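Local coordinates for protein L-amino acid deaminase (Proteus vulgaris, PDB 5I39) that binds flavin-adenine dinucleotide and probably carries out the oxidative deamination of L-amino acids at the membrane, at residues His101-Met106 and Ile112-Arg117; Ile220-Val223 and Gly228-Lys231; Val254-Ala259 and Asn355-Glu360; Ile84-Pro89 and Phe151-Ile156. All coordinates share one frame; numbering follows the deposited sequence.

Contact 1 (His101-Met106 and Ile112-Arg117); sequences HRWREM and IDTTYR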
loop_
_atom_site.group_PDB
_atom_site.type_symbol
_atom_site.label_atom_id
_atom_site.label_comp_id
_atom_site.label_asym_id
_atom_site.label_seq_id
_atom_site.Cartn_x
_atom_site.Cartn_y
_atom_site.Cartn_z
ATOM N N HIS A 101 -3.766 -2.353 12.392
ATOM C CA HIS A 101 -3.406 -2.203 13.802
ATOM C C HIS A 101 -2.053 -1.505 13.958
ATOM O O HIS A 101 -1.877 -0.639 14.815
ATOM C CB HIS A 101 -3.380 -3.582 14.456
ATOM C CG HIS A 101 -3.096 -3.561 15.920
ATOM N ND1 HIS A 101 -1.908 -4.012 16.451
ATOM C CD2 HIS A 101 -3.847 -3.151 16.964
ATOM C CE1 HIS A 101 -1.940 -3.878 17.764
ATOM N NE2 HIS A 101 -3.107 -3.359 18.102
ATOM N N ARG A 102 -1.101 -1.875 13.113
ATOM C CA ARG A 102 0.214 -1.246 13.109
ATOM C C ARG A 102 0.180 0.165 12.539
ATOM O O ARG A 102 0.874 1.046 13.043
ATOM C CB ARG A 102 1.200 -2.134 12.375
ATOM C CG ARG A 102 1.407 -3.402 13.172
ATOM C CD ARG A 102 2.289 -4.385 12.486
ATOM N NE ARG A 102 2.405 -5.599 13.283
ATOM C CZ ARG A 102 3.345 -6.517 13.110
ATOM N NH1 ARG A 102 4.274 -6.363 12.162
ATOM N NH2 ARG A 102 3.365 -7.593 13.888
ATOM N N TRP A 103 -0.641 0.406 11.524
ATOM C CA TRP A 103 -0.844 1.780 11.072
ATOM C C TRP A 103 -1.435 2.661 12.171
ATOM O O TRP A 103 -1.056 3.825 12.284
ATOM C CB TRP A 103 -1.685 1.848 9.799
ATOM C CG TRP A 103 -0.853 1.664 8.568
ATOM C CD1 TRP A 103 -0.781 0.555 7.769
ATOM C CD2 TRP A 103 0.063 2.616 8.016
ATOM N NE1 TRP A 103 0.116 0.765 6.752
ATOM C CE2 TRP A 103 0.647 2.023 6.876
ATOM C CE3 TRP A 103 0.436 3.923 8.366
ATOM C CZ2 TRP A 103 1.590 2.689 6.085
ATOM C CZ3 TRP A 103 1.368 4.586 7.578
ATOM C CH2 TRP A 103 1.935 3.967 6.451
ATOM N N ARG A 104 -2.306 2.105 13.010
ATOM C CA ARG A 104 -2.828 2.849 14.165
ATOM C C ARG A 104 -1.754 3.243 15.187
ATOM O O ARG A 104 -1.976 4.137 15.992
ATOM C CB ARG A 104 -3.952 2.073 14.856
ATOM C CG ARG A 104 -5.236 2.027 14.049
ATOM C CD ARG A 104 -6.394 1.474 14.851
ATOM N NE ARG A 104 -6.339 0.027 15.080
ATOM C CZ ARG A 104 -6.865 -0.909 14.288
ATOM N NH1 ARG A 104 -7.436 -0.591 13.133
ATOM N NH2 ARG A 104 -6.798 -2.182 14.654
ATOM N N GLU A 105 -0.615 2.556 15.166
ATOM C CA GLU A 105 0.547 2.907 15.982
ATOM C C GLU A 105 1.528 3.857 15.291
ATOM O O GLU A 105 2.490 4.299 15.919
ATOM C CB GLU A 105 1.314 1.629 16.344
ATOM C CG GLU A 105 0.502 0.598 17.121
ATOM C CD GLU A 105 1.162 -0.767 17.228
ATOM O OE1 GLU A 105 2.084 -1.074 16.454
ATOM O OE2 GLU A 105 0.729 -1.553 18.088
HETATM N N MSE A 106 1.324 4.166 14.011
HETATM C CA MSE A 106 2.404 4.735 13.192
HETATM C C MSE A 106 2.730 6.172 13.514
HETATM O O MSE A 106 3.905 6.525 13.570
HETATM C CB MSE A 106 2.107 4.596 11.701
HETATM C CG MSE A 106 3.371 4.705 10.843
HETATM SE SE MSE A 106 4.551 3.145 11.024
HETATM C CE MSE A 106 3.403 1.870 10.056
ATOM N N ILE A 112 5.613 12.065 13.894
ATOM C CA ILE A 112 5.282 13.002 12.828
ATOM C C ILE A 112 4.059 12.414 12.141
ATOM O O ILE A 112 3.977 11.199 11.928
ATOM C CB ILE A 112 6.440 13.162 11.816
ATOM C CG1 ILE A 112 7.675 13.739 12.527
ATOM C CG2 ILE A 112 6.029 14.053 10.645
ATOM C CD1 ILE A 112 8.940 13.771 11.696
ATOM N N ASP A 113 3.113 13.276 11.791
ATOM C CA ASP A 113 1.856 12.844 11.188
ATOM C C ASP A 113 2.105 12.219 9.811
ATOM O O ASP A 113 2.549 12.892 8.885
ATOM C CB ASP A 113 0.917 14.050 11.083
ATOM C CG ASP A 113 -0.506 13.687 10.690
ATOM O OD1 ASP A 113 -0.834 12.489 10.503
ATOM O OD2 ASP A 113 -1.315 14.637 10.570
ATOM N N THR A 114 1.781 10.935 9.678
ATOM C CA THR A 114 1.870 10.236 8.395
ATOM C C THR A 114 0.665 10.507 7.492
ATOM O O THR A 114 0.680 10.102 6.332
ATOM C CB THR A 114 1.942 8.711 8.599
ATOM O OG1 THR A 114 0.722 8.251 9.201
ATOM C CG2 THR A 114 3.143 8.324 9.455
ATOM N N THR A 115 -0.352 11.175 8.054
ATOM C CA THR A 115 -1.742 11.299 7.558
ATOM C C THR A 115 -2.620 10.086 7.853
ATOM O O THR A 115 -3.809 10.120 7.536
ATOM C CB THR A 115 -1.910 11.722 6.074
ATOM O OG1 THR A 115 -1.530 10.659 5.191
ATOM C CG2 THR A 115 -1.139 12.987 5.779
ATOM N N TYR A 116 -2.088 9.042 8.493
ATOM C CA TYR A 116 -2.939 7.903 8.817
ATOM C C TYR A 116 -4.042 8.336 9.775
ATOM O O TYR A 116 -3.773 9.018 10.776
ATOM C CB TYR A 116 -2.185 6.726 9.427
ATOM C CG TYR A 116 -3.072 5.495 9.497
ATOM C CD1 TYR A 116 -3.322 4.742 8.357
ATOM C CD2 TYR A 116 -3.698 5.112 10.683
ATOM C CE1 TYR A 116 -4.152 3.630 8.384
ATOM C CE2 TYR A 116 -4.528 3.998 10.725
ATOM C CZ TYR A 116 -4.744 3.257 9.576
ATOM O OH TYR A 116 -5.541 2.135 9.590
ATOM N N ARG A 117 -5.270 7.936 9.451
ATOM C CA ARG A 117 -6.435 8.173 10.294
ATOM C C ARG A 117 -7.264 6.907 10.349
ATOM O O ARG A 117 -7.385 6.195 9.351
ATOM C CB ARG A 117 -7.313 9.287 9.715
ATOM C CG ARG A 117 -6.634 10.640 9.571
ATOM C CD ARG A 117 -6.419 11.321 10.910
ATOM N NE ARG A 117 -5.808 12.643 10.753
ATOM C CZ ARG A 117 -4.501 12.889 10.639
ATOM N NH1 ARG A 117 -3.607 11.904 10.682
ATOM N NH2 ARG A 117 -4.082 14.142 10.498
HETATM O O HOH W 1 -7.405 1.971 11.606
#

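Contact 2 (Ile220-Val223 and Gly228-Lys231); sequences ISDV and GAIK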
loop_
_atom_site.group_PDB
_atom_site.type_symbol
_atom_site.label_atom_id
_atom_site.label_comp_id
_atom_site.label_asym_id
_atom_site.label_seq_id
_atom_site.Cartn_x
_atom_site.Cartn_y
_atom_site.Cartn_z
ATOM N N ILE A 220 25.610 -14.909 -1.748
ATOM C CA ILE A 220 25.614 -13.585 -2.372
ATOM C C ILE A 220 26.809 -12.812 -1.814
ATOM O O ILE A 220 27.072 -12.860 -0.614
ATOM C CB ILE A 220 24.293 -12.821 -2.138
ATOM C CG1 ILE A 220 23.139 -13.555 -2.832
ATOM C CG2 ILE A 220 24.383 -11.393 -2.675
ATOM C CD1 ILE A 220 21.758 -13.135 -2.376
ATOM N N SER A 221 27.543 -12.143 -2.699
ATOM C CA SER A 221 28.683 -11.308 -2.310
ATOM C C SER A 221 28.478 -9.825 -2.575
ATOM O O SER A 221 29.039 -9.000 -1.863
ATOM C CB SER A 221 29.960 -11.775 -3.017
ATOM O OG SER A 221 29.903 -11.532 -4.411
ATOM N N ASP A 222 27.706 -9.480 -3.602
ATOM C CA ASP A 222 27.519 -8.089 -3.996
ATOM C C ASP A 222 26.161 -7.869 -4.610
ATOM O O ASP A 222 25.606 -8.767 -5.238
ATOM C CB ASP A 222 28.543 -7.668 -5.057
ATOM C CG ASP A 222 29.967 -7.801 -4.592
ATOM O OD1 ASP A 222 30.521 -8.914 -4.720
ATOM O OD2 ASP A 222 30.524 -6.799 -4.095
ATOM N N VAL A 223 25.646 -6.658 -4.432
ATOM C CA VAL A 223 24.637 -6.112 -5.326
ATOM C C VAL A 223 25.373 -5.156 -6.255
ATOM O O VAL A 223 26.081 -4.253 -5.799
ATOM C CB VAL A 223 23.511 -5.396 -4.564
ATOM C CG1 VAL A 223 22.546 -4.709 -5.524
ATOM C CG2 VAL A 223 22.755 -6.398 -3.710
ATOM N N GLY A 228 28.350 1.174 -9.120
ATOM C CA GLY A 228 29.314 0.253 -8.509
ATOM C C GLY A 228 28.671 -0.799 -7.630
ATOM O O GLY A 228 27.447 -0.844 -7.471
ATOM N N ALA A 229 29.513 -1.648 -7.050
ATOM C CA ALA A 229 29.063 -2.795 -6.270
ATOM C C ALA A 229 29.096 -2.508 -4.770
ATOM O O ALA A 229 30.019 -1.857 -4.286
ATOM C CB ALA A 229 29.925 -4.006 -6.584
ATOM N N ILE A 230 28.075 -2.990 -4.061
ATOM C CA ILE A 230 28.054 -2.951 -2.599
ATOM C C ILE A 230 28.143 -4.393 -2.082
ATOM O O ILE A 230 27.385 -5.267 -2.512
ATOM C CB ILE A 230 26.830 -2.162 -2.045
ATOM C CG1 ILE A 230 26.813 -2.187 -0.512
ATOM C CG2 ILE A 230 25.507 -2.665 -2.609
ATOM C CD1 ILE A 230 26.053 -1.027 0.098
ATOM N N LYS A 231 29.079 -4.627 -1.163
ATOM C CA LYS A 231 29.250 -5.943 -0.565
ATOM C C LYS A 231 28.117 -6.254 0.408
ATOM O O LYS A 231 27.807 -5.451 1.283
ATOM C CB LYS A 231 30.586 -6.036 0.169
ATOM C CG LYS A 231 31.798 -5.925 -0.736
ATOM C CD LYS A 231 33.087 -5.964 0.070
ATOM C CE LYS A 231 34.317 -5.845 -0.817
ATOM N NZ LYS A 231 34.586 -7.075 -1.613
HETATM O O HOH W 2 32.846 -8.945 -2.898
HETATM O O HOH W 3 33.325 -6.092 -4.043
#

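Contact 3 (Val254-Ala259 and Asn355-Glu360); sequences VPTLPA and NPIISE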
loop_
_atom_site.group_PDB
_atom_site.type_symbol
_atom_site.label_atom_id
_atom_site.label_comp_id
_atom_site.label_asym_id
_atom_site.label_seq_id
_atom_site.Cartn_x
_atom_site.Cartn_y
_atom_site.Cartn_z
ATOM N N VAL A 254 8.856 -14.799 -11.687
ATOM C CA VAL A 254 7.924 -14.254 -10.696
ATOM C C VAL A 254 6.626 -13.984 -11.462
ATOM O O VAL A 254 6.594 -13.052 -12.272
ATOM C CB VAL A 254 8.457 -12.957 -10.052
ATOM C CG1 VAL A 254 7.488 -12.434 -8.999
ATOM C CG2 VAL A 254 9.818 -13.201 -9.420
ATOM N N PRO A 255 5.569 -14.809 -11.255
ATOM C CA PRO A 255 4.337 -14.572 -12.000
ATOM C C PRO A 255 3.574 -13.347 -11.485
ATOM O O PRO A 255 2.952 -13.383 -10.416
ATOM C CB PRO A 255 3.544 -15.863 -11.793
ATOM C CG PRO A 255 3.998 -16.370 -10.481
ATOM C CD PRO A 255 5.419 -15.910 -10.287
ATOM N N THR A 256 3.676 -12.263 -12.239
ATOM C CA THR A 256 2.840 -11.094 -12.044
ATOM C C THR A 256 2.321 -10.679 -13.405
ATOM O O THR A 256 2.963 -10.934 -14.434
ATOM C CB THR A 256 3.580 -9.909 -11.383
ATOM O OG1 THR A 256 4.678 -9.479 -12.197
ATOM C CG2 THR A 256 4.088 -10.287 -10.001
ATOM N N LEU A 257 1.144 -10.069 -13.411
ATOM C CA LEU A 257 0.639 -9.410 -14.608
ATOM C C LEU A 257 0.242 -7.971 -14.278
ATOM O O LEU A 257 -0.184 -7.682 -13.150
ATOM C CB LEU A 257 -0.514 -10.189 -15.245
ATOM C CG LEU A 257 -0.105 -11.449 -16.025
ATOM C CD1 LEU A 257 -1.339 -12.247 -16.413
ATOM C CD2 LEU A 257 0.725 -11.138 -17.266
ATOM N N PRO A 258 0.415 -7.058 -15.251
ATOM C CA PRO A 258 0.101 -5.656 -15.006
ATOM C C PRO A 258 -1.381 -5.373 -14.774
ATOM O O PRO A 258 -2.249 -6.051 -15.328
ATOM C CB PRO A 258 0.571 -4.958 -16.292
ATOM C CG PRO A 258 1.566 -5.883 -16.890
ATOM C CD PRO A 258 1.040 -7.241 -16.577
ATOM N N ALA A 259 -1.646 -4.379 -13.936
ATOM C CA ALA A 259 -2.973 -3.804 -13.781
ATOM C C ALA A 259 -2.787 -2.302 -13.669
ATOM O O ALA A 259 -1.738 -1.831 -13.222
ATOM C CB ALA A 259 -3.664 -4.362 -12.551
ATOM N N ASN A 355 -2.884 -12.477 -4.396
ATOM C CA ASN A 355 -2.248 -12.362 -3.083
ATOM C C ASN A 355 -0.768 -12.012 -3.246
ATOM O O ASN A 355 -0.199 -12.227 -4.314
ATOM C CB ASN A 355 -2.431 -13.651 -2.285
ATOM C CG ASN A 355 -3.888 -13.939 -1.981
ATOM O OD1 ASN A 355 -4.703 -13.021 -1.859
ATOM N ND2 ASN A 355 -4.227 -15.216 -1.866
ATOM N N PRO A 356 -0.132 -11.462 -2.190
ATOM C CA PRO A 356 1.259 -11.024 -2.310
ATOM C C PRO A 356 2.268 -12.137 -2.572
ATOM O O PRO A 356 1.972 -13.319 -2.365
ATOM C CB PRO A 356 1.541 -10.388 -0.939
ATOM C CG PRO A 356 0.207 -9.983 -0.421
ATOM C CD PRO A 356 -0.697 -11.088 -0.880
ATOM N N ILE A 357 3.445 -11.735 -3.042
ATOM C CA ILE A 357 4.611 -12.618 -3.085
ATOM C C ILE A 357 5.602 -12.086 -2.056
ATOM O O ILE A 357 6.219 -11.037 -2.250
ATOM C CB ILE A 357 5.224 -12.743 -4.492
ATOM C CG1 ILE A 357 4.184 -13.347 -5.449
ATOM C CG2 ILE A 357 6.467 -13.625 -4.443
ATOM C CD1 ILE A 357 4.582 -13.358 -6.914
ATOM N N ILE A 358 5.700 -12.814 -0.946
ATOM C CA ILE A 358 6.577 -12.482 0.173
ATOM C C ILE A 358 7.273 -13.800 0.453
ATOM O O ILE A 358 6.679 -14.692 1.055
ATOM C CB ILE A 358 5.795 -12.012 1.418
ATOM C CG1 ILE A 358 4.880 -10.825 1.086
ATOM C CG2 ILE A 358 6.769 -11.632 2.529
ATOM C CD1 ILE A 358 3.753 -10.635 2.083
ATOM N N SER A 359 8.505 -13.953 -0.018
ATOM C CA SER A 359 9.051 -15.293 -0.196
ATOM C C SER A 359 10.560 -15.361 -0.216
ATOM O O SER A 359 11.229 -14.441 -0.675
ATOM C CB SER A 359 8.530 -15.859 -1.522
ATOM O OG SER A 359 8.829 -17.238 -1.672
ATOM N N GLU A 360 11.079 -16.497 0.250
ATOM C CA GLU A 360 12.440 -16.897 -0.059
ATOM C C GLU A 360 12.529 -17.282 -1.531
ATOM O O GLU A 360 11.521 -17.553 -2.189
ATOM C CB GLU A 360 12.864 -18.093 0.790
ATOM C CG GLU A 360 12.890 -17.826 2.282
ATOM C CD GLU A 360 13.409 -19.011 3.073
ATOM O OE1 GLU A 360 14.587 -19.381 2.884
ATOM O OE2 GLU A 360 12.644 -19.573 3.882
#

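Contact 4 (Ile84-Pro89 and Phe151-Ile156); sequences ISYKMP and FKTRII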
loop_
_atom_site.group_PDB
_atom_site.type_symbol
_atom_site.label_atom_id
_atom_site.label_comp_id
_atom_site.label_asym_id
_atom_site.label_seq_id
_atom_site.Cartn_x
_atom_site.Cartn_y
_atom_site.Cartn_z
ATOM N N ILE A 84 -7.914 -1.405 4.418
ATOM C CA ILE A 84 -9.131 -2.172 4.674
ATOM C C ILE A 84 -8.846 -3.661 4.741
ATOM O O ILE A 84 -7.927 -4.160 4.087
ATOM C CB ILE A 84 -10.247 -1.878 3.626
ATOM C CG1 ILE A 84 -9.938 -2.481 2.244
ATOM C CG2 ILE A 84 -10.491 -0.378 3.532
ATOM C CD1 ILE A 84 -11.074 -2.355 1.246
ATOM N N SER A 85 -9.653 -4.358 5.537
ATOM C CA SER A 85 -9.713 -5.819 5.508
ATOM C C SER A 85 -10.977 -6.350 4.830
ATOM O O SER A 85 -11.110 -7.563 4.681
ATOM C CB SER A 85 -9.632 -6.382 6.925
ATOM O OG SER A 85 -10.761 -5.995 7.688
ATOM N N TYR A 86 -11.870 -5.459 4.393
ATOM C CA TYR A 86 -13.187 -5.847 3.865
ATOM C C TYR A 86 -13.069 -6.840 2.710
ATOM O O TYR A 86 -12.344 -6.582 1.752
ATOM C CB TYR A 86 -13.957 -4.608 3.390
ATOM C CG TYR A 86 -15.464 -4.758 3.361
ATOM C CD1 TYR A 86 -16.172 -5.013 4.528
ATOM C CD2 TYR A 86 -16.193 -4.566 2.183
ATOM C CE1 TYR A 86 -17.553 -5.122 4.521
ATOM C CE2 TYR A 86 -17.576 -4.671 2.170
ATOM C CZ TYR A 86 -18.246 -4.951 3.339
ATOM O OH TYR A 86 -19.606 -5.042 3.339
ATOM N N LYS A 87 -13.785 -7.962 2.840
ATOM C CA LYS A 87 -13.822 -9.054 1.852
ATOM C C LYS A 87 -12.493 -9.792 1.643
ATOM O O LYS A 87 -12.384 -10.615 0.739
ATOM C CB LYS A 87 -14.369 -8.573 0.493
ATOM C CG LYS A 87 -15.841 -8.207 0.486
ATOM C CD LYS A 87 -16.287 -7.891 -0.934
ATOM C CE LYS A 87 -17.793 -7.780 -1.056
ATOM N NZ LYS A 87 -18.224 -7.517 -2.455
HETATM N N MSE A 88 -11.484 -9.540 2.476
HETATM C CA MSE A 88 -10.202 -10.217 2.260
HETATM C C MSE A 88 -10.366 -11.692 2.548
HETATM O O MSE A 88 -10.997 -12.066 3.539
HETATM C CB MSE A 88 -9.069 -9.668 3.118
HETATM C CG MSE A 88 -8.660 -8.244 2.737
HETATM SE SE MSE A 88 -7.902 -8.116 0.933
HETATM C CE MSE A 88 -9.013 -6.608 0.333
ATOM N N PRO A 89 -9.801 -12.549 1.699
ATOM C CA PRO A 89 -9.840 -13.982 1.968
ATOM C C PRO A 89 -8.936 -14.345 3.139
ATOM O O PRO A 89 -8.133 -13.520 3.593
ATOM C CB PRO A 89 -9.326 -14.593 0.665
ATOM C CG PRO A 89 -8.391 -13.575 0.132
ATOM C CD PRO A 89 -9.036 -12.260 0.471
ATOM N N PHE A 151 -12.220 -7.106 15.958
ATOM C CA PHE A 151 -12.788 -6.959 14.624
ATOM C C PHE A 151 -13.923 -5.952 14.728
ATOM O O PHE A 151 -14.737 -6.035 15.649
ATOM C CB PHE A 151 -13.296 -8.340 14.200
ATOM C CG PHE A 151 -13.820 -8.444 12.786
ATOM C CD1 PHE A 151 -13.127 -7.912 11.699
ATOM C CD2 PHE A 151 -14.980 -9.177 12.534
ATOM C CE1 PHE A 151 -13.609 -8.067 10.405
ATOM C CE2 PHE A 151 -15.459 -9.337 11.245
ATOM C CZ PHE A 151 -14.772 -8.785 10.179
ATOM N N LYS A 152 -13.973 -4.995 13.797
ATOM C CA LYS A 152 -14.909 -3.859 13.891
ATOM C C LYS A 152 -15.742 -3.622 12.631
ATOM O O LYS A 152 -16.194 -2.507 12.375
ATOM C CB LYS A 152 -14.145 -2.591 14.308
ATOM C CG LYS A 152 -13.464 -2.742 15.666
ATOM C CD LYS A 152 -13.359 -1.452 16.459
ATOM C CE LYS A 152 -13.038 -1.728 17.927
ATOM N NZ LYS A 152 -14.225 -1.641 18.822
ATOM N N THR A 153 -16.004 -4.691 11.890
ATOM C CA THR A 153 -16.788 -4.623 10.662
ATOM C C THR A 153 -18.163 -5.227 10.898
ATOM O O THR A 153 -18.280 -6.318 11.459
ATOM C CB THR A 153 -16.062 -5.351 9.537
ATOM O OG1 THR A 153 -14.783 -4.736 9.380
ATOM C CG2 THR A 153 -16.823 -5.258 8.229
ATOM N N ARG A 154 -19.198 -4.521 10.456
ATOM C CA ARG A 154 -20.570 -4.926 10.730
ATOM C C ARG A 154 -21.534 -4.246 9.774
ATOM O O ARG A 154 -21.219 -3.208 9.181
ATOM C CB ARG A 154 -20.932 -4.604 12.183
ATOM C CG ARG A 154 -20.784 -3.141 12.560
ATOM C CD ARG A 154 -20.886 -2.924 14.062
ATOM N NE ARG A 154 -20.475 -1.558 14.369
ATOM C CZ ARG A 154 -21.244 -0.475 14.257
ATOM N NH1 ARG A 154 -22.531 -0.566 13.925
ATOM N NH2 ARG A 154 -20.722 0.720 14.517
ATOM N N ILE A 155 -22.713 -4.841 9.636
ATOM C CA ILE A 155 -23.758 -4.317 8.760
ATOM C C ILE A 155 -24.543 -3.233 9.498
ATOM O O ILE A 155 -24.957 -3.438 10.644
ATOM C CB ILE A 155 -24.715 -5.446 8.308
ATOM C CG1 ILE A 155 -23.962 -6.532 7.518
ATOM C CG2 ILE A 155 -25.892 -4.904 7.496
ATOM C CD1 ILE A 155 -23.425 -6.115 6.164
ATOM N N ILE A 156 -24.760 -2.099 8.832
ATOM C CA ILE A 156 -25.519 -0.992 9.410
ATOM C C ILE A 156 -26.698 -0.560 8.545
ATOM O O ILE A 156 -26.702 -0.723 7.322
ATOM C CB ILE A 156 -24.620 0.226 9.737
ATOM C CG1 ILE A 156 -23.992 0.834 8.474
ATOM C CG2 ILE A 156 -23.567 -0.180 10.762
ATOM C CD1 ILE A 156 -23.295 2.155 8.723
HETATM O O HOH W 4 -13.462 -5.513 7.189
#

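Contact 1 (His101-Met106 and Ile112-Arg117)
The ring of Tyr-116 carries Trp-103 CB over the centre of one face, a CH-pi contact with CB 3.4 Å from the ring centroid and 14° off the normal. This joins the C-terminal end of helix 90-103 to the loop leading into strand 117-123, close to the flavin site; the Trp-103 side chain is about 7 Å from FAD at the nearest atoms. The indole slides aside: its five-membered ring lies 5.1 Å from the tyrosine ring, centroid to centroid, with the planes 24° apart, a displaced aromatic pair with little overlap. Met-106, a selenomethionine, bends back so that its CE sits over the centre of one indole face, while Thr-114 OG1 lies at the indole edge, 4.1 Å from CZ3. Trp-103 NE1 bonds to Met-377 O, and Phe-184 meets the indole edge-to-face. The loop holds an ST turn: Thr-114 OG1 accepts from Tyr-116 N and also bonds to Asn-107. With CG anti to the backbone N (chi1 -169°), the Tyr-116 ring is laid under Trp-103 CB. Arg-104, salt-bridged to Asp-180, meets its hydroxyl through a water, 2.8 Å from Tyr-116 OH and 3.0 Å from Arg-104 NH1.

Contact 2 (Ile220-Val223 and Gly228-Lys231)
A beta hairpin brings Val-223 and Ile-230 together as an antiparallel hydrogen-bonded pair. Val-223 N donates to Ile-230 O at 2.9 Å, and Ile-230 N returns the bond to Val-223 O, the straighter of the two with an N-H...O angle of 167°. The next pair, Asp-222 with Lys-231, is non-hydrogen-bonded, and here the backbones approach through CA-H...O contacts instead, among them Asp-222 CA to Ile-230 O at 3.2 Å. The side chains of this pair run side by side and point the same way. The aliphatic part of the lysine touches the carboxylate, CG lying 3.7 Å from Asp-222 OD2, but chi4 (-73°) bends the chain at its end, and NZ stays 4.8 Å from Asp-222 OD2. Two waters fill in the link: each accepts from Lys-231 NZ and donates to a different carboxylate oxygen, giving a water-mediated pairing of opposite charges. Ser-221 OG donates to Asp-222 OD1 at 2.7 Å from the anti side, which would further fix the carboxylate. The other face is apolar, with Val-223 CB 3.9 Å from Ile-230 CG2. Ser-221 and Asp-222 form a classic beta bulge opposite Glu-214 of strand 210-216, which flanks strand 219-225 on the side away from 228-231, while Val-223 and Ile-230 pack on Val-41 of strand 40-43 and Val-223 also meets Val-235 of strand 235-237.

Contact 3 (Val254-Ala259 and Asn355-Glu360)
Ile-357, at the start of strand 357-360, puts its side chain against Val-254, Pro-255 and Thr-256. Strand 357-360 is an outermost strand of the six-stranded mixed sheet that also contains strand 40-43, so the contact joins the margin of the nucleotide-binding sheet to the start of strand 257-266 in the other large sheet. Just before Ile-357, Pro-356 packs on Thr-92 and Leu-95 of helix 90-103. The CG1 branch of Ile-357 lies anti to the carbonyl carbon (chi1 -62°), and an extended chi2 of 172° carries CD1 out as the single atom that does the touching. The valine and isoleucine side chains approach at a slant, and Ile-369 of strand 367-371 packs against both. Ile-358 turns to the helix 376-392 side instead, resting on Ser-383 and Leu-386. Next comes Ser-359, whose OG donates to Glu-360 O at 2.8 Å on a carbonyl lone pair and is also hydrogen-bonded to Leu-405 N. Pro-255 O is buried here with no polar partner in the model, 3.9 Å from Ile-357 CD1. That same methyl is closest to Val-254 CG1, at 3.7 Å, with Pro-255 CD at 4.3 Å.

Contact 4 (Ile84-Pro89 and Phe151-Ile156)
Tyr-86 and Thr-153 meet at the edge of the tyrosine ring: the methyl CG2 of Thr-153 lies close to the ring plane, 3.8 Å from both CD1 and CE1 of Tyr-86. Two torsions arrange this. Tyr-86 CG is anti to its own backbone N (chi1 -156°), which swings the ring toward the strand, and Thr-153 has OG1 beside the backbone N (chi1 -58°) and CG2 anti to that N, leaving the methyl for the ring and the hydroxyl for a water. That water also sits at the Tyr-86 ring edge and bridges the two segments, 2.7 Å from Thr-153 OG1 and 2.8 Å from Ser-85 OG. No direct hydrogen bond crosses the contact, so its polar link runs through this one solvent molecule. Beside it, Ser-85 OG approaches the edge of the Phe-151 ring, 4.4 Å from CE1, while the backbone N of Thr-153 stands over the centre of one face of that ring.

Further out, a type II beta turn from Ser-85 to Met-88 holds the loop, closed by Met-88 N donating to Ser-85 O at 3.0 Å. Glu-178 of strand 175-178 accepts from Ser-85 N and also packs against Tyr-86 and Thr-153, and the Tyr-86 side chain also touches Val-134 of helix 128-143. Strand 153-156 in turn pairs antiparallel with strand 175-178. The whole is a turn packed, and water-bridged, against a sheet: the connection between strand 82-83 and helix 90-103 is fastened to strand 153-156 of the large mixed sheet in this FAD-dependent oxidoreductase fold.

In the fold
Along the chain contact 1 is nested inside the loop closed by contact 4, with contacts 2 and 3 following in that order. Contacts 1 and 4 lie at opposite ends of helix 90-103, their centres 19 Å apart. Contact 4 touches contact 3, where Asn-355 OD1 lies 4.2 Å from Pro-89 CG, and both reach the large mixed sheet. Contact 2 is remote, its centre 44 Å from that of contact 4 and on the opposite side of the chain's centre; it lies in the small antiparallel sheet that includes FAD-binding Ala-210. Contact 3 is centred about 26 and 25 Å from contacts 1 and 2, which each come within about 7 Å of FAD at the nearest side-chain atoms, through Trp-103 and Val-223.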